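Local coordinates for PhnB protein (Bacillus cereus, PDB 3OMS), which is of unproven function but belongs to the PhnB-like glyoxalase superfamily and may be a 3-demethylubiquinone-9 3-methyltransferase, at residues Gly52-His56 with Met67-Ser71; Thr78-Ala82 with Asn125-Ser131; Ala21-Met25 with Ile37-Arg42. All coordinates share one frame; numbering follows the deposited sequence.

Interaction 1 (Gly52-His56 with Met67-Ser71); sequences GTVIH and MCIDS
Asp-70 lays its carboxylate across the backbone at Thr-53 and Val-54, its OD2 standing 3.4 Å from Thr-53 CB while it also takes the amide hydrogen of Val-54. The Val-54 N to Asp-70 OD2 bond is 2.9 Å long and practically straight, at 179°; the N-H comes in on the anti side of the oxygen and somewhat out of the carboxylate plane. CG of Asp-70 lies beside its own backbone N (chi1 -76°), which carries the carboxylate back over the neighbouring chain. In return, Asp-70 N donates to Val-54 O at 2.9 Å, so the two residues are tied twice, once through a side chain and once backbone to backbone. The other carboxylate oxygen, OD1, accepts from the backbone N of Gly-19 and of Ala-21, and three amides therefore hold this buried group and fix its rotation; they would probably stabilise its negative charge.

Val-54 crosses Asp-70 at about a right angle. Its CG2 lies near OD2, while CG1 leans toward Cys-68 O at 3.9 Å, and its side chain also meets Ala-21 and Glu-22 of helix 21-29. Further along, Ile-69 presses CG2 against Ile-55 O at 3.2 Å, a close approach at the point where the chain turns a corner. Water 1 donates both to Thr-53 OG1 and to Asp-70 O, extending the link past the paired backbone; Thr-53 OG1 is also hydrogen-bonded to Lys-50 O.

On the far side of segment 52-56, Ile-55 and His-56 both face Ser-41, forming a classic beta bulge. The whole is the open end of the antiparallel hairpin of strands 54-61 and 64-70, the central pair of a four-stranded mixed sheet of the kind found in the glyoxalase fold.

Interaction 2 (Thr78-Ala82 with Asn125-Ser131); sequences TFTPA and NDKYGVS
Three waters, each bonded to both segments, bridge Thr-78–Ala-82 and the type I turn Asp-126–Gly-129 with its flanks, in a contact between two loops of this glyoxalase-family fold. Water 4 donates to Phe-79 O and Gly-129 O, water 3 joins Thr-78 OG1 to Tyr-128 O, and water 5 joins Ser-131 N, from which it accepts, to Thr-80 O. Direct contact rests on Phe-79. Methyl CG2 of Val-130 sits over the ring centre, 3.6 Å from the centroid and 7° off the normal, a CH-pi contact; Tyr-128 O lies at the ring edge, 3.5 Å from Phe-79 CD2. Outside the two loops, Phe-17 packs edge-to-face with Phe-79.

Pro-81 meets Asn-125 at about a right angle, its CG 3.8 Å from Asn-125 ND2, and also touches Ser-131, whose OG is bonded to Trp-123. Thr-80 OG1 closes an ST turn with Ala-82 N and bonds Thr-78 O of the second subunit, bringing this loop into the dimer interface. The opposing turn is braced by Asp-126, whose OD1 accepts from Tyr-128 N at 2.8 Å, an Asx turn, and from Val-130 N at 3.0 Å, the two donors reaching it from opposite faces of the carboxylate plane.

Interaction 3 (Ala21-Met25 with Ile37-Arg42); sequences AEEAM and IVSISR
Glu-22 and Arg-42 meet in a two-pronged salt bridge. Arg-42 approaches side-on: NE donates to Glu-22 OE1 at 2.8 Å and NH2 to Glu-22 OE2 at 2.7 Å, both bonds nearly straight. Both oxygens lie close to the guanidinium plane, but the carboxylate is turned 30° against it; OE1 is met on its syn side, though also tilted out of the carboxylate plane, and OE2 from above that plane. With two bonds, one to each oxygen, both groups are restrained from turning.

Beneath the ion pair Ile-40 gives it an apolar floor. Its CD1 touches Glu-22 CD at 3.5 Å, and its CG1 lies over the rim of one guanidinium face. The same CD1 reaches the methyl CE of Met-25, a selenomethionine, at 3.7 Å. Met-25 runs outward with CG anti to the backbone N (chi1 -169°) and then bends at its selenium, which brings CE round to both isoleucines; its CG packs on Ile-37 CG1 at 3.6 Å.

Glu-22 and Met-25 are spaced so that both project from the helix toward the strand. Further along the helix, Glu-22 O accepts from Asn-26 ND2. Segment 21-25 of helix 21-29 runs nearly antiparallel to edge strand 37-42 (160° between their directions), while Ala-21 and Met-25 also rest on Cys-68 of strand 64-70, and Met-25 on Ala-57 and Phe-59 of strand 54-61.

In the fold
Along the chain interaction 3 closes first, then interaction 1, then interaction 2. Interactions 1 and 3 have centres about 7 Å apart and share one mixed sheet, where strands 37-42 and 54-61 are neighbours; helix 21-29 covers it. Interaction 2 lies across the chain's centre from interaction 3, about 18 Å from it and 17 Å from interaction 1 between centres, in the loops leading into strands 83-89 and 131-136 of the second sheet. Tyr-128 OH and Glu-23 OE2, probably hydrogen-bonded, link that turn to helix 21-29. The two sheets have the same strand order, 1-4-3-2, consistent with the paired beta-alpha-beta-beta-beta modules of the glyoxalase superfamily.

Interaction 1 (Gly52-His56 with Met67-Ser71)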
# COMPACT_ATOMS: atom_id res chain seq x y z
N GLY A 52 5.81 1.20 25.06
CA GLY A 52 6.21 2.32 24.18
C GLY A 52 6.01 2.15 22.68
O GLY A 52 6.11 3.12 21.94
N THR A 53 5.78 0.92 22.21
CA THR A 53 5.52 0.68 20.79
C THR A 53 4.08 1.09 20.43
O THR A 53 3.21 1.22 21.32
CB THR A 53 5.78 -0.80 20.37
OG1 THR A 53 4.78 -1.65 20.95
CG2 THR A 53 7.21 -1.22 20.79
N VAL A 54 3.83 1.26 19.14
CA VAL A 54 2.55 1.79 18.65
C VAL A 54 1.44 0.73 18.61
O VAL A 54 1.52 -0.28 17.88
CB VAL A 54 2.72 2.44 17.28
CG1 VAL A 54 1.36 2.89 16.64
CG2 VAL A 54 3.69 3.64 17.38
N ILE A 55 0.38 0.98 19.37
CA ILE A 55 -0.85 0.23 19.24
C ILE A 55 -1.50 0.54 17.88
O ILE A 55 -1.79 -0.35 17.08
CB ILE A 55 -1.87 0.59 20.34
CG1 ILE A 55 -1.31 0.38 21.76
CG2 ILE A 55 -3.14 -0.26 20.18
CD1 ILE A 55 -2.33 0.84 22.88
N HIS A 56 -1.74 1.83 17.65
CA HIS A 56 -2.26 2.31 16.38
C HIS A 56 -1.85 3.77 16.26
O HIS A 56 -1.79 4.47 17.27
CB HIS A 56 -3.78 2.12 16.28
CG HIS A 56 -4.58 2.84 17.34
ND1 HIS A 56 -4.88 4.18 17.26
CD2 HIS A 56 -5.16 2.39 18.48
CE1 HIS A 56 -5.60 4.53 18.32
NE2 HIS A 56 -5.78 3.46 19.07
N MSE A 67 -2.19 4.74 7.96
CA MSE A 67 -2.20 4.16 9.26
C MSE A 67 -0.97 3.27 9.46
O MSE A 67 -0.43 2.66 8.49
CB MSE A 67 -3.48 3.36 9.46
CG MSE A 67 -4.71 4.21 9.52
SE MSE A 67 -6.29 3.12 9.27
CE MSE A 67 -6.36 2.32 10.99
N CYS A 68 -0.53 3.17 10.71
CA CYS A 68 0.50 2.16 11.04
C CYS A 68 0.31 1.63 12.42
O CYS A 68 -0.41 2.19 13.24
CB CYS A 68 1.93 2.73 10.84
SG CYS A 68 2.34 4.09 11.98
N ILE A 69 0.92 0.45 12.65
CA ILE A 69 1.01 -0.15 13.94
C ILE A 69 2.40 -0.76 14.13
O ILE A 69 3.09 -1.00 13.14
CB ILE A 69 -0.01 -1.30 14.16
CG1 ILE A 69 0.35 -2.53 13.28
CG2 ILE A 69 -1.46 -0.84 13.93
CD1 ILE A 69 -0.58 -3.72 13.44
N ASP A 70 2.76 -1.07 15.39
CA ASP A 70 3.84 -2.01 15.72
C ASP A 70 3.16 -3.29 16.12
O ASP A 70 2.46 -3.38 17.17
CB ASP A 70 4.71 -1.49 16.87
CG ASP A 70 5.66 -0.42 16.45
OD1 ASP A 70 6.29 -0.55 15.40
OD2 ASP A 70 5.83 0.57 17.22
N SER A 71 3.32 -4.30 15.28
CA SER A 71 2.77 -5.61 15.56
C SER A 71 3.23 -6.22 16.92
O SER A 71 4.42 -6.27 17.20
CB SER A 71 3.13 -6.60 14.46
OG SER A 71 2.56 -7.84 14.79
O HOH W 1 3.92 -3.85 19.50
O HOH W 2 -0.28 -2.76 17.56

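Interaction 2 (Thr78-Ala82 with Asn125-Ser131)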
# COMPACT_ATOMS: atom_id res chain seq x y z
N THR A 78 7.81 -9.38 5.85
CA THR A 78 7.80 -7.93 6.06
C THR A 78 7.41 -7.29 4.74
O THR A 78 6.82 -7.95 3.88
CB THR A 78 9.18 -7.40 6.60
OG1 THR A 78 9.12 -5.99 6.91
CG2 THR A 78 10.32 -7.70 5.60
N PHE A 79 7.74 -6.02 4.56
CA PHE A 79 7.39 -5.30 3.35
C PHE A 79 8.09 -5.89 2.19
O PHE A 79 9.23 -6.40 2.33
CB PHE A 79 7.75 -3.82 3.46
CG PHE A 79 7.15 -3.14 4.65
CD1 PHE A 79 5.81 -2.74 4.63
CD2 PHE A 79 7.94 -2.84 5.78
CE1 PHE A 79 5.27 -2.11 5.73
CE2 PHE A 79 7.39 -2.20 6.89
CZ PHE A 79 6.07 -1.84 6.86
N THR A 80 7.42 -5.89 1.03
CA THR A 80 8.06 -6.28 -0.22
C THR A 80 7.78 -5.18 -1.28
O THR A 80 6.91 -4.32 -1.06
CB THR A 80 7.60 -7.62 -0.77
OG1 THR A 80 6.25 -7.52 -1.30
CG2 THR A 80 7.68 -8.76 0.29
N PRO A 81 8.48 -5.23 -2.41
CA PRO A 81 8.17 -4.28 -3.47
C PRO A 81 6.86 -4.55 -4.21
O PRO A 81 6.51 -3.75 -5.07
CB PRO A 81 9.35 -4.43 -4.44
CG PRO A 81 10.53 -4.87 -3.51
CD PRO A 81 9.79 -5.89 -2.65
N ALA A 82 6.13 -5.62 -3.86
CA ALA A 82 4.90 -5.92 -4.60
C ALA A 82 3.83 -4.81 -4.39
O ALA A 82 3.00 -4.59 -5.27
CB ALA A 82 4.33 -7.29 -4.27
N ASN A 125 13.94 0.65 -1.70
CA ASN A 125 13.37 0.32 -0.39
C ASN A 125 14.01 1.16 0.65
O ASN A 125 15.22 1.33 0.65
CB ASN A 125 13.63 -1.16 -0.05
CG ASN A 125 13.00 -2.13 -1.03
OD1 ASN A 125 13.58 -3.21 -1.28
ND2 ASN A 125 11.81 -1.86 -1.51
N ASP A 126 13.23 1.75 1.54
CA ASP A 126 13.83 2.58 2.58
C ASP A 126 14.43 1.69 3.69
O ASP A 126 14.40 0.45 3.65
CB ASP A 126 12.84 3.64 3.06
CG ASP A 126 11.69 3.04 3.85
OD1 ASP A 126 11.85 1.87 4.29
OD2 ASP A 126 10.68 3.78 4.04
N LYS A 127 15.01 2.34 4.69
CA LYS A 127 15.69 1.64 5.77
C LYS A 127 14.75 0.70 6.54
O LYS A 127 15.21 -0.14 7.31
CB LYS A 127 16.35 2.62 6.74
CG LYS A 127 15.42 3.49 7.59
CD LYS A 127 16.17 4.41 8.53
CE LYS A 127 16.80 5.63 7.82
NZ LYS A 127 15.91 6.69 7.24
N TYR A 128 13.44 0.92 6.43
CA TYR A 128 12.47 0.06 7.10
C TYR A 128 12.00 -1.07 6.22
O TYR A 128 11.22 -1.91 6.66
CB TYR A 128 11.27 0.93 7.59
CG TYR A 128 11.69 2.10 8.43
CD1 TYR A 128 12.15 1.91 9.73
CD2 TYR A 128 11.71 3.40 7.92
CE1 TYR A 128 12.60 2.97 10.50
CE2 TYR A 128 12.13 4.43 8.66
CZ TYR A 128 12.58 4.22 9.96
OH TYR A 128 13.03 5.29 10.70
N GLY A 129 12.40 -1.07 4.94
CA GLY A 129 11.98 -2.05 3.99
C GLY A 129 10.78 -1.65 3.13
O GLY A 129 10.40 -2.41 2.22
N VAL A 130 10.23 -0.47 3.37
CA VAL A 130 9.07 0.04 2.62
C VAL A 130 9.51 0.51 1.23
O VAL A 130 10.54 1.20 1.11
CB VAL A 130 8.37 1.20 3.34
CG1 VAL A 130 7.23 1.82 2.42
CG2 VAL A 130 7.79 0.70 4.65
N SER A 131 8.80 0.06 0.19
CA SER A 131 9.21 0.33 -1.20
C SER A 131 8.55 1.61 -1.73
O SER A 131 7.28 1.79 -1.68
CB SER A 131 8.83 -0.82 -2.08
OG SER A 131 9.55 -0.86 -3.30
O HOH W 3 11.39 -4.68 6.61
O HOH W 4 11.60 -5.12 2.24
O HOH W 5 6.72 -1.96 0.25

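Interaction 3 (Ala21-Met25 with Ile37-Arg42)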
# COMPACT_ATOMS: atom_id res chain seq x y z
N ALA A 21 7.46 1.81 14.10
CA ALA A 21 6.35 2.59 13.51
C ALA A 21 6.54 4.08 13.79
O ALA A 21 6.40 4.93 12.90
CB ALA A 21 4.98 2.12 14.05
N GLU A 22 6.81 4.41 15.05
CA GLU A 22 6.82 5.81 15.46
C GLU A 22 8.00 6.52 14.79
O GLU A 22 7.83 7.62 14.24
CB GLU A 22 6.87 5.96 16.97
CG GLU A 22 6.77 7.47 17.38
CD GLU A 22 6.46 7.71 18.83
OE1 GLU A 22 6.28 6.73 19.60
OE2 GLU A 22 6.38 8.90 19.21
N GLU A 23 9.19 5.89 14.82
CA GLU A 23 10.34 6.47 14.15
C GLU A 23 10.06 6.66 12.65
O GLU A 23 10.41 7.68 12.05
CB GLU A 23 11.56 5.56 14.35
CG GLU A 23 12.88 6.08 13.79
CD GLU A 23 13.93 4.95 13.80
OE1 GLU A 23 14.28 4.50 14.89
OE2 GLU A 23 14.32 4.47 12.73
N ALA A 24 9.42 5.66 12.05
CA ALA A 24 9.15 5.67 10.62
C ALA A 24 8.21 6.78 10.25
O ALA A 24 8.46 7.57 9.31
CB ALA A 24 8.56 4.30 10.17
N MSE A 25 7.14 6.91 11.05
CA MSE A 25 6.19 7.98 10.86
C MSE A 25 6.79 9.36 11.00
O MSE A 25 6.53 10.27 10.20
CB MSE A 25 5.06 7.82 11.89
CG MSE A 25 3.89 8.63 11.71
SE MSE A 25 2.43 7.74 12.79
CE MSE A 25 3.35 7.79 14.54
N ILE A 37 1.62 13.82 12.08
CA ILE A 37 1.01 12.82 12.92
C ILE A 37 -0.33 13.35 13.41
O ILE A 37 -0.42 14.50 13.81
CB ILE A 37 1.92 12.38 14.07
CG1 ILE A 37 3.19 11.69 13.46
CG2 ILE A 37 1.18 11.36 14.94
CD1 ILE A 37 4.26 11.44 14.43
N VAL A 38 -1.37 12.55 13.23
CA VAL A 38 -2.74 12.88 13.64
C VAL A 38 -3.05 12.34 15.05
O VAL A 38 -3.54 13.08 15.93
CB VAL A 38 -3.82 12.38 12.61
CG1 VAL A 38 -5.23 12.59 13.16
CG2 VAL A 38 -3.67 13.16 11.27
N SER A 39 -2.80 11.04 15.23
CA SER A 39 -3.11 10.35 16.49
C SER A 39 -2.12 9.23 16.70
O SER A 39 -1.63 8.63 15.73
CB SER A 39 -4.53 9.78 16.49
OG SER A 39 -4.76 8.86 15.44
N ILE A 40 -1.82 8.94 17.96
CA ILE A 40 -0.88 7.83 18.25
C ILE A 40 -1.20 7.28 19.62
O ILE A 40 -1.35 8.06 20.58
CB ILE A 40 0.61 8.29 18.17
CG1 ILE A 40 1.57 7.16 18.58
CG2 ILE A 40 0.83 9.55 19.07
CD1 ILE A 40 3.03 7.39 18.18
N SER A 41 -1.39 5.96 19.73
CA SER A 41 -1.49 5.32 21.04
C SER A 41 -0.40 4.26 21.15
O SER A 41 -0.05 3.61 20.15
CB SER A 41 -2.87 4.70 21.27
OG SER A 41 -3.24 3.94 20.14
N ARG A 42 0.18 4.15 22.35
CA ARG A 42 1.34 3.31 22.63
C ARG A 42 1.05 2.35 23.75
O ARG A 42 0.32 2.69 24.68
CB ARG A 42 2.51 4.18 23.07
CG ARG A 42 2.89 5.25 22.09
CD ARG A 42 4.15 5.96 22.53
NE ARG A 42 4.47 7.10 21.66
CZ ARG A 42 3.97 8.33 21.82
NH1 ARG A 42 3.10 8.59 22.78
NH2 ARG A 42 4.34 9.31 20.99